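Local coordinates for RagB/SusD domain protein (Flavobacterium johnsoniae, PDB 5J90) that binds chitin as a SusD homolog encoded in a chitin utilization locus, probably as an outer-membrane lipoprotein, at residues Thr257-Ala269 against His312-Ser324. Residues are numbered along the deposited sequence; the frame is centred on the assembly and turned at random.
Sequences TISSSWLDIRMSA and HQDFSGIGAVVRS
The Arg266 guanidinium lies flat against the backbone of 312-324: Gly317 CA sits over the centre of one face, 3.3 Å above the plane, and Leu263 CA lies near the rim of the opposite face. In the guanidinium plane, NE gives a straight bond to Ile265 O (2.8 Å, 173°), approaching from above that carbonyl's plane. NH2 bonds to Ser259 OG, which is tilted out of the plane, and NH1 makes weak bonds to Gln313 O and Phe315 O, 2.9 and 3.2 Å away. Bends at chi2 (-82°) and chi3 (82°) fold the arginine back toward the end of the preceding helix 255-261, so that one group ties this helix to the type I turn His312-Phe315. Cutting the side chain back to an alanine is likely to leave Gln313 O and Phe315 O without this donor, remove the NE and NH2 bonds to Ile265 O and Ser259 OG, and open a gap between Leu263 and Gly317. In this SusD-like protein the chain leaves helix 255-261 at Leu263, which has positive phi, and runs into the short strand 266-267, which pairs antiparallel with strand 64-65. Met267 N bonds to Ser316 O (2.9 Å), while Ser316 CB packs against Met267 CB and SD; its OG turns instead to Asp288 O and Lys298 N. Ser259 OG also accepts a hydrogen bond from Ile318 N (3.0 Å). Ile318 CG1 meets Ile265 CG2 at 4.0 Å. At the exposed margin two waters join Ser260 OG to Ile318 O, and one also accepts from Arg323 NH1, whose guanidinium forms a salt bridge with Asp288.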
ATOM      1  N   THR A 257       8.777 -14.535  34.345  1.00 11.88           N
ATOM      2  CA  THR A 257       7.614 -14.635  35.227  1.00 11.95           C
ATOM      3  C   THR A 257       6.368 -15.088  34.467  1.00 12.91           C
ATOM      4  O   THR A 257       5.667 -16.006  34.893  1.00 12.50           O
ATOM      5  CB  THR A 257       7.341 -13.287  35.911  1.00 13.64           C
ATOM      6  OG1 THR A 257       8.444 -12.962  36.765  1.00 16.03           O
ATOM      7  CG2 THR A 257       6.057 -13.333  36.737  1.00 13.93           C
ATOM      8  N   ILE A 258       6.077 -14.427  33.347  1.00 11.78           N
ATOM      9  CA  ILE A 258       4.914 -14.765  32.529  1.00 12.38           C
ATOM     10  C   ILE A 258       4.922 -16.242  32.152  1.00 11.39           C
ATOM     11  O   ILE A 258       3.883 -16.917  32.186  1.00 11.81           O
ATOM     12  CB  ILE A 258       4.858 -13.879  31.271  1.00 10.91           C
ATOM     13  CG1 ILE A 258       4.755 -12.414  31.694  1.00 10.41           C
ATOM     14  CG2 ILE A 258       3.685 -14.279  30.395  1.00 12.45           C
ATOM     15  CD1 ILE A 258       5.024 -11.438  30.549  1.00 11.65           C
ATOM     16  N   SER A 259       6.105 -16.755  31.829  1.00 11.69           N
ATOM     17  CA  SER A 259       6.256 -18.167  31.496  1.00 11.23           C
ATOM     18  C   SER A 259       6.308 -19.082  32.733  1.00 13.36           C
ATOM     19  O   SER A 259       5.375 -19.842  32.984  1.00 14.44           O
ATOM     20  CB  SER A 259       7.495 -18.385  30.623  1.00 12.27           C
ATOM     21  OG  SER A 259       7.625 -19.751  30.281  1.00 13.21           O
ATOM     22  N   SER A 260       7.393 -19.000  33.496  1.00 13.65           N
ATOM     23  CA  SER A 260       7.637 -19.956  34.577  1.00 14.00           C
ATOM     24  C   SER A 260       6.651 -19.861  35.737  1.00 15.37           C
ATOM     25  O   SER A 260       6.274 -20.888  36.307  1.00 17.32           O
ATOM     26  CB  SER A 260       9.066 -19.826  35.100  1.00 17.42           C
ATOM     27  OG  SER A 260       9.998 -20.231  34.110  1.00 18.33           O
ATOM     28  N   SER A 261       6.244 -18.651  36.104  1.00 13.53           N
ATOM     29  CA  SER A 261       5.349 -18.487  37.252  1.00 14.11           C
ATOM     30  C   SER A 261       3.877 -18.611  36.887  1.00 16.04           C
ATOM     31  O   SER A 261       3.111 -19.289  37.578  1.00 18.28           O
ATOM     32  CB  SER A 261       5.595 -17.149  37.945  1.00 14.85           C
ATOM     33  OG  SER A 261       6.946 -17.030  38.347  1.00 23.19           O
ATOM     34  N   TRP A 262       3.467 -17.950  35.805  1.00 13.81           N
ATOM     35  CA  TRP A 262       2.047 -17.868  35.469  1.00 13.94           C
ATOM     36  C   TRP A 262       1.607 -18.914  34.457  1.00 12.08           C
ATOM     37  O   TRP A 262       0.406 -19.149  34.292  1.00 15.29           O
ATOM     38  CB  TRP A 262       1.702 -16.489  34.911  1.00 13.76           C
ATOM     39  CG  TRP A 262       2.029 -15.348  35.804  1.00 12.99           C
ATOM     40  CD1 TRP A 262       2.386 -15.401  37.123  1.00 14.82           C
ATOM     41  CD2 TRP A 262       2.038 -13.966  35.443  1.00 13.11           C
ATOM     42  NE1 TRP A 262       2.609 -14.136  37.602  1.00 14.57           N
ATOM     43  CE2 TRP A 262       2.415 -13.234  36.587  1.00 14.26           C
ATOM     44  CE3 TRP A 262       1.779 -13.274  34.256  1.00 13.74           C
ATOM     45  CZ2 TRP A 262       2.524 -11.847  36.584  1.00 15.59           C
ATOM     46  CZ3 TRP A 262       1.887 -11.895  34.255  1.00 15.42           C
ATOM     47  CH2 TRP A 262       2.256 -11.196  35.410  1.00 14.23           C
ATOM     48  N   LEU A 263       2.567 -19.517  33.761  1.00 12.92           N
ATOM     49  CA  LEU A 263       2.283 -20.462  32.681  1.00 13.03           C
ATOM     50  C   LEU A 263       1.365 -19.854  31.614  1.00 14.23           C
ATOM     51  O   LEU A 263       0.549 -20.554  31.013  1.00 13.49           O
ATOM     52  CB  LEU A 263       1.661 -21.748  33.234  1.00 14.25           C
ATOM     53  CG  LEU A 263       2.423 -22.467  34.353  1.00 15.21           C
ATOM     54  CD1 LEU A 263       1.665 -23.727  34.768  1.00 15.69           C
ATOM     55  CD2 LEU A 263       3.849 -22.810  33.944  1.00 19.13           C
ATOM     56  N   ASP A 264       1.513 -18.552  31.375  1.00 13.30           N
ATOM     57  CA  ASP A 264       0.647 -17.846  30.432  1.00 12.69           C
ATOM     58  C   ASP A 264       1.252 -17.738  29.032  1.00 10.96           C
ATOM     59  O   ASP A 264       0.607 -17.239  28.103  1.00 11.90           O
ATOM     60  CB  ASP A 264       0.326 -16.447  30.942  1.00 13.10           C
ATOM     61  CG  ASP A 264      -0.954 -16.390  31.748  1.00 15.99           C
ATOM     62  OD1 ASP A 264      -1.731 -17.380  31.748  1.00 17.99           O
ATOM     63  OD2 ASP A 264      -1.183 -15.331  32.368  1.00 21.82           O
ATOM     64  N   ILE A 265       2.490 -18.183  28.880  1.00 11.63           N
ATOM     65  CA  ILE A 265       3.126 -18.199  27.560  1.00 10.29           C
ATOM     66  C   ILE A 265       4.039 -19.417  27.466  1.00 11.82           C
ATOM     67  O   ILE A 265       4.664 -19.828  28.466  1.00 12.27           O
ATOM     68  CB  ILE A 265       3.870 -16.861  27.242  1.00 11.80           C
ATOM     69  CG1 ILE A 265       4.081 -16.679  25.727  1.00 11.12           C
ATOM     70  CG2 ILE A 265       5.192 -16.749  27.989  1.00 11.93           C
ATOM     71  CD1 ILE A 265       2.799 -16.348  24.981  1.00 12.49           C
ATOM     72  N   ARG A 266       4.087 -20.004  26.272  1.00 11.88           N
ATOM     73  CA  ARG A 266       4.832 -21.233  26.016  1.00 12.14           C
ATOM     74  C   ARG A 266       5.574 -21.137  24.683  1.00 11.31           C
ATOM     75  O   ARG A 266       5.339 -20.216  23.887  1.00 11.17           O
ATOM     76  CB  ARG A 266       3.876 -22.433  25.936  1.00 12.69           C
ATOM     77  CG  ARG A 266       2.977 -22.688  27.156  1.00 11.67           C
ATOM     78  CD  ARG A 266       3.679 -23.452  28.281  1.00 14.62           C
ATOM     79  NE  ARG A 266       4.484 -22.569  29.109  1.00 14.15           N
ATOM     80  CZ  ARG A 266       5.100 -22.931  30.233  1.00 13.50           C
ATOM     81  NH1 ARG A 266       4.997 -24.179  30.687  1.00 14.51           N
ATOM     82  NH2 ARG A 266       5.811 -22.045  30.907  1.00 13.57           N
ATOM     83  N   MET A 267       6.472 -22.085  24.438  1.00 10.78           N
ATOM     84  CA  MET A 267       7.018 -22.309  23.107  1.00 11.58           C
ATOM     85  C   MET A 267       5.882 -22.387  22.083  1.00 11.85           C
ATOM     86  O   MET A 267       4.814 -22.933  22.372  1.00 11.91           O
ATOM     87  CB  MET A 267       7.788 -23.628  23.109  1.00 12.31           C
ATOM     88  CG  MET A 267       8.481 -23.971  21.802  1.00 10.02           C
ATOM     89  SD  MET A 267       9.194 -25.627  21.935  1.00 13.84           S
ATOM     90  CE  MET A 267      10.314 -25.619  20.538  1.00 13.83           C
ATOM     91  N   SER A 268       6.103 -21.838  20.890  1.00 11.57           N
ATOM     92  CA  SER A 268       5.094 -21.889  19.830  1.00  9.94           C
ATOM     93  C   SER A 268       5.246 -23.103  18.920  1.00  9.97           C
ATOM     94  O   SER A 268       6.312 -23.715  18.845  1.00 11.70           O
ATOM     95  CB  SER A 268       5.202 -20.644  18.951  1.00 10.43           C
ATOM     96  OG  SER A 268       6.404 -20.710  18.210  1.00 12.17           O
ATOM     97  N   ALA A 269       4.179 -23.418  18.193  1.00 10.27           N
ATOM     98  CA  ALA A 269       4.235 -24.465  17.179  1.00 10.86           C
ATOM     99  C   ALA A 269       5.203 -24.136  16.045  1.00 12.50           C
ATOM    100  O   ALA A 269       5.871 -25.025  15.532  1.00 12.71           O
ATOM    101  CB  ALA A 269       2.847 -24.742  16.626  1.00 11.22           C
ATOM    102  N   HIS A 312      -2.724 -27.223  27.607  1.00 16.33           N
ATOM    103  CA  HIS A 312      -1.450 -26.840  26.994  1.00 15.13           C
ATOM    104  C   HIS A 312      -0.440 -26.193  27.940  1.00 14.91           C
ATOM    105  O   HIS A 312       0.696 -25.931  27.535  1.00 14.71           O
ATOM    106  CB  HIS A 312      -1.686 -25.918  25.788  1.00 14.61           C
ATOM    107  CG  HIS A 312      -2.475 -26.556  24.688  1.00 13.00           C
ATOM    108  ND1 HIS A 312      -3.843 -26.421  24.577  1.00 16.21           N
ATOM    109  CD2 HIS A 312      -2.095 -27.361  23.668  1.00 14.12           C
ATOM    110  CE1 HIS A 312      -4.267 -27.099  23.526  1.00 16.48           C
ATOM    111  NE2 HIS A 312      -3.226 -27.680  22.958  1.00 14.84           N
ATOM    112  N   GLN A 313      -0.827 -25.941  29.190  1.00 14.57           N
ATOM    113  CA  GLN A 313       0.059 -25.202  30.091  1.00 14.62           C
ATOM    114  C   GLN A 313       1.354 -25.943  30.401  1.00 14.16           C
ATOM    115  O   GLN A 313       2.339 -25.329  30.812  1.00 14.77           O
ATOM    116  CB  GLN A 313      -0.648 -24.841  31.394  1.00 16.11           C
ATOM    117  CG  GLN A 313      -0.788 -26.012  32.352  1.00 17.19           C
ATOM    118  CD  GLN A 313      -1.683 -25.683  33.522  1.00 22.79           C
ATOM    119  OE1 GLN A 313      -2.280 -24.611  33.577  1.00 23.34           O
ATOM    120  NE2 GLN A 313      -1.785 -26.611  34.469  1.00 28.82           N
ATOM    121  N   ASP A 314       1.343 -27.263  30.232  1.00 15.84           N
ATOM    122  CA  ASP A 314       2.516 -28.071  30.529  1.00 14.22           C
ATOM    123  C   ASP A 314       3.333 -28.434  29.292  1.00 16.46           C
ATOM    124  O   ASP A 314       4.217 -29.288  29.346  1.00 14.60           O
ATOM    125  CB  ASP A 314       2.135 -29.317  31.345  1.00 16.12           C
ATOM    126  CG  ASP A 314       1.782 -28.979  32.782  1.00 21.56           C
ATOM    127  OD1 ASP A 314       2.293 -27.964  33.307  1.00 18.47           O
ATOM    128  OD2 ASP A 314       0.993 -29.734  33.395  1.00 22.87           O
ATOM    129  N   PHE A 315       3.058 -27.752  28.179  1.00 13.85           N
ATOM    130  CA  PHE A 315       3.970 -27.780  27.033  1.00 14.98           C
ATOM    131  C   PHE A 315       5.255 -27.010  27.397  1.00 12.32           C
ATOM    132  O   PHE A 315       5.386 -26.511  28.520  1.00 13.92           O
ATOM    133  CB  PHE A 315       3.288 -27.166  25.799  1.00 15.34           C
ATOM    134  CG  PHE A 315       2.353 -28.113  25.071  1.00 15.21           C
ATOM    135  CD1 PHE A 315       1.364 -28.810  25.755  1.00 16.52           C
ATOM    136  CD2 PHE A 315       2.458 -28.291  23.699  1.00 13.93           C
ATOM    137  CE1 PHE A 315       0.510 -29.670  25.085  1.00 17.40           C
ATOM    138  CE2 PHE A 315       1.606 -29.154  23.022  1.00 16.21           C
ATOM    139  CZ  PHE A 315       0.625 -29.841  23.719  1.00 17.85           C
ATOM    140  N   SER A 316       6.200 -26.893  26.467  1.00 13.94           N
ATOM    141  CA  SER A 316       7.489 -26.274  26.785  1.00 13.33           C
ATOM    142  C   SER A 316       7.401 -24.805  27.194  1.00 13.57           C
ATOM    143  O   SER A 316       6.725 -24.004  26.545  1.00 12.68           O
ATOM    144  CB  SER A 316       8.473 -26.409  25.618  1.00 13.43           C
ATOM    145  OG  SER A 316       8.983 -27.730  25.509  1.00 14.50           O
ATOM    146  N   GLY A 317       8.100 -24.446  28.265  1.00 12.71           N
ATOM    147  CA  GLY A 317       8.171 -23.062  28.687  1.00 13.10           C
ATOM    148  C   GLY A 317       9.287 -22.313  27.974  1.00 12.32           C
ATOM    149  O   GLY A 317      10.112 -22.908  27.279  1.00 13.19           O
ATOM    150  N   ILE A 318       9.305 -20.994  28.146  1.00 11.76           N
ATOM    151  CA  ILE A 318      10.396 -20.177  27.632  1.00 12.71           C
ATOM    152  C   ILE A 318      11.609 -20.435  28.521  1.00 13.37           C
ATOM    153  O   ILE A 318      11.483 -20.538  29.746  1.00 14.11           O
ATOM    154  CB  ILE A 318      10.029 -18.678  27.614  1.00 10.90           C
ATOM    155  CG1 ILE A 318       8.646 -18.464  26.976  1.00 12.43           C
ATOM    156  CG2 ILE A 318      11.111 -17.881  26.893  1.00 10.92           C
ATOM    157  CD1 ILE A 318       8.488 -19.076  25.588  1.00 12.92           C
ATOM    158  N   GLY A 319      12.780 -20.543  27.908  1.00 11.23           N
ATOM    159  CA  GLY A 319      13.953 -21.062  28.594  1.00 11.32           C
ATOM    160  C   GLY A 319      14.912 -20.054  29.196  1.00 11.89           C
ATOM    161  O   GLY A 319      14.555 -18.898  29.479  1.00 12.72           O
ATOM    162  N   ALA A 320      16.147 -20.505  29.387  1.00 12.12           N
ATOM    163  CA  ALA A 320      17.153 -19.741  30.113  1.00 13.95           C
ATOM    164  C   ALA A 320      17.450 -18.355  29.545  1.00 12.55           C
ATOM    165  O   ALA A 320      17.914 -17.479  30.276  1.00 13.03           O
ATOM    166  CB  ALA A 320      18.446 -20.551  30.251  1.00 15.94           C
ATOM    167  N   VAL A 321      17.187 -18.145  28.253  1.00 11.65           N
ATOM    168  CA  VAL A 321      17.490 -16.845  27.650  1.00 13.57           C
ATOM    169  C   VAL A 321      16.713 -15.697  28.290  1.00 11.23           C
ATOM    170  O   VAL A 321      17.164 -14.554  28.247  1.00 10.74           O
ATOM    171  CB  VAL A 321      17.296 -16.813  26.105  1.00 12.85           C
ATOM    172  CG1 VAL A 321      18.294 -17.747  25.416  1.00 17.68           C
ATOM    173  CG2 VAL A 321      15.861 -17.130  25.716  1.00 13.47           C
ATOM    174  N   VAL A 322      15.558 -15.993  28.888  1.00 10.54           N
ATOM    175  CA  VAL A 322      14.805 -14.954  29.596  1.00 11.00           C
ATOM    176  C   VAL A 322      15.053 -14.932  31.101  1.00 11.30           C
ATOM    177  O   VAL A 322      14.577 -14.032  31.790  1.00 11.58           O
ATOM    178  CB  VAL A 322      13.283 -15.013  29.319  1.00  9.76           C
ATOM    179  CG1 VAL A 322      13.013 -14.838  27.818  1.00 12.06           C
ATOM    180  CG2 VAL A 322      12.669 -16.301  29.852  1.00 12.68           C
ATOM    181  N   ARG A 323      15.818 -15.903  31.602  1.00 11.92           N
ATOM    182  CA  ARG A 323      16.161 -15.927  33.024  1.00 11.94           C
ATOM    183  C   ARG A 323      17.461 -15.158  33.218  1.00 11.79           C
ATOM    184  O   ARG A 323      18.515 -15.717  33.530  1.00 13.61           O
ATOM    185  CB  ARG A 323      16.216 -17.367  33.551  1.00 13.01           C
ATOM    186  CG  ARG A 323      14.850 -18.053  33.440  1.00 12.91           C
ATOM    187  CD  ARG A 323      14.760 -19.354  34.237  1.00 13.88           C
ATOM    188  NE  ARG A 323      15.408 -20.485  33.580  1.00 14.60           N
ATOM    189  CZ  ARG A 323      14.808 -21.299  32.719  1.00 13.21           C
ATOM    190  NH1 ARG A 323      13.546 -21.090  32.368  1.00 14.51           N
ATOM    191  NH2 ARG A 323      15.473 -22.325  32.204  1.00 15.34           N
ATOM    192  N   SER A 324      17.358 -13.851  33.014  1.00 11.19           N
ATOM    193  CA  SER A 324      18.505 -12.970  32.917  1.00 11.31           C
ATOM    194  C   SER A 324      18.067 -11.544  33.200  1.00 11.40           C
ATOM    195  O   SER A 324      16.907 -11.176  32.947  1.00 11.90           O
ATOM    196  CB  SER A 324      19.069 -13.037  31.495  1.00 11.18           C
ATOM    197  OG  SER A 324      20.178 -12.177  31.344  1.00 12.40           O
TER
HETATM  198  O   HOH W   1       9.467 -21.162  31.492  1.00 15.27           O
HETATM  199  O   HOH W   2      11.703 -18.798  32.244  1.00 17.29           O
HETATM  200  O   HOH W   3       4.747 -26.530  33.025  1.00 17.28           O